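Local structure of N-acetyltransferase (Staphylococcus aureus subsp. aureus, 4M85) at residues A[106-111]-A[115-120]. The protein probably transfers an acetyl group from acetyl-coenzyme A to an amine, as other GNAT-fold N-acetyltransferases do. Sequence-based numbering, arbitrary orientation.
Sequences VKEAKD and YIETIA
After the loop 106-111 the chain turns back, so that the start of segment 115-120 lies beside it, with the CA atoms of Ala109 and Tyr115 6.1 Å apart and those of Glu108 and Glu117 8.2 Å apart. The Tyr115 ring carries most of the contact. Its CG lies anti to the backbone N (chi1 180°), which brings the ring alongside the loop. Ala109 CB sits over one face, 3.4 Å from Tyr115 CG. On Glu108 the extended chain brings the carboxylate to the far edge of the ring. There Tyr115 OH donates a very short hydrogen bond of 2.5 Å to Glu108 OE1, which lies near the ring plane. The carboxylate plane itself stands almost upright to the ring, at 83°.

Segment 115-120 belongs to a central strand of the mixed GNAT sheet, paired with 68-77 on one side and 147-152 on the other. A classic beta bulge interrupts the pairing here: Glu117 and Thr118 stand together opposite the single residue Ile74. A water donates to Glu108 OE1 and to Glu117 O, so the loop carboxylate is linked to the bulge. Glu108 OE1 thus accepts two bonds. Asn150 ND2 bonds both Tyr115 OH and Glu108 O, while Glu117 OE1 bonds Tyr76 OH. Within the loop, Lys107 NZ forms a salt bridge of 2.9 Å to Asp111 OD1 and also bonds Ala109 O.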
# COMPACT_ATOMS: atom_id res chain seq x y z
N VAL A 106 7.45 10.56 5.53
CA VAL A 106 6.58 10.79 6.68
C VAL A 106 6.19 9.45 7.32
O VAL A 106 5.91 8.46 6.61
CB VAL A 106 5.33 11.62 6.30
CG1 VAL A 106 4.45 11.89 7.52
CG2 VAL A 106 5.74 12.95 5.66
N LYS A 107 6.20 9.44 8.65
CA LYS A 107 5.77 8.32 9.46
C LYS A 107 4.25 8.35 9.48
O LYS A 107 3.65 9.20 10.13
CB LYS A 107 6.34 8.45 10.89
CG LYS A 107 6.29 7.17 11.73
CD LYS A 107 6.96 7.39 13.09
CE LYS A 107 6.98 6.12 13.94
NZ LYS A 107 5.72 5.91 14.69
N GLU A 108 3.62 7.41 8.76
CA GLU A 108 2.16 7.37 8.63
C GLU A 108 1.47 6.62 9.78
O GLU A 108 0.30 6.82 10.01
CB GLU A 108 1.75 6.75 7.26
CG GLU A 108 2.37 7.41 6.03
CD GLU A 108 1.93 6.78 4.70
OE1 GLU A 108 0.94 6.01 4.68
OE2 GLU A 108 2.58 7.03 3.66
N ALA A 109 2.21 5.77 10.50
CA ALA A 109 1.64 4.86 11.48
C ALA A 109 2.24 5.03 12.87
O ALA A 109 3.06 5.91 13.10
CB ALA A 109 1.81 3.43 11.02
N LYS A 110 1.83 4.19 13.80
CA LYS A 110 2.29 4.28 15.17
C LYS A 110 2.95 2.96 15.55
O LYS A 110 2.68 1.92 14.95
CB LYS A 110 1.12 4.60 16.10
CG LYS A 110 0.66 6.04 16.02
CD LYS A 110 -0.53 6.26 16.94
CE LYS A 110 -1.30 7.53 16.59
NZ LYS A 110 -2.60 7.59 17.31
N ASP A 111 3.83 3.01 16.55
CA ASP A 111 4.71 1.90 16.84
C ASP A 111 3.99 0.67 17.37
O ASP A 111 4.51 -0.44 17.24
CB ASP A 111 5.79 2.33 17.83
CG ASP A 111 6.63 3.49 17.31
OD1 ASP A 111 6.84 3.60 16.08
OD2 ASP A 111 7.09 4.30 18.13
N TYR A 115 0.35 -1.67 10.45
CA TYR A 115 -0.18 -0.64 9.54
C TYR A 115 -0.50 -1.20 8.18
O TYR A 115 0.33 -1.82 7.52
CB TYR A 115 0.84 0.51 9.37
CG TYR A 115 0.41 1.64 8.45
CD1 TYR A 115 -0.80 2.32 8.66
CD2 TYR A 115 1.23 2.07 7.40
CE1 TYR A 115 -1.18 3.37 7.85
CE2 TYR A 115 0.86 3.12 6.60
CZ TYR A 115 -0.35 3.75 6.82
OH TYR A 115 -0.73 4.77 6.03
N ILE A 116 -1.73 -0.93 7.74
CA ILE A 116 -2.16 -1.27 6.41
C ILE A 116 -2.02 0.02 5.59
O ILE A 116 -2.82 0.93 5.71
CB ILE A 116 -3.63 -1.73 6.40
CG1 ILE A 116 -3.81 -2.95 7.31
CG2 ILE A 116 -4.03 -2.09 4.99
CD1 ILE A 116 -5.24 -3.29 7.62
N GLU A 117 -0.99 0.06 4.76
CA GLU A 117 -0.65 1.25 4.03
C GLU A 117 -1.55 1.46 2.80
O GLU A 117 -1.92 2.58 2.49
CB GLU A 117 0.82 1.16 3.57
CG GLU A 117 1.32 2.38 2.80
CD GLU A 117 2.58 2.09 1.97
OE1 GLU A 117 3.49 1.37 2.43
OE2 GLU A 117 2.67 2.61 0.85
N THR A 118 -1.86 0.37 2.09
CA THR A 118 -2.45 0.44 0.76
C THR A 118 -3.47 -0.68 0.54
O THR A 118 -3.19 -1.84 0.87
CB THR A 118 -1.35 0.28 -0.35
OG1 THR A 118 -0.36 1.30 -0.23
CG2 THR A 118 -1.96 0.39 -1.70
N ILE A 119 -4.65 -0.33 0.03
CA ILE A 119 -5.62 -1.30 -0.49
C ILE A 119 -6.03 -0.82 -1.85
O ILE A 119 -6.65 0.23 -1.94
CB ILE A 119 -6.90 -1.42 0.35
CG1 ILE A 119 -6.58 -1.76 1.78
CG2 ILE A 119 -7.80 -2.49 -0.25
CD1 ILE A 119 -7.77 -1.71 2.72
N ALA A 120 -5.68 -1.56 -2.91
CA ALA A 120 -5.82 -1.05 -4.27
C ALA A 120 -6.42 -2.09 -5.21
O ALA A 120 -6.11 -3.27 -5.13
CB ALA A 120 -4.47 -0.54 -4.79
O HOH W 1 -0.93 5.38 2.36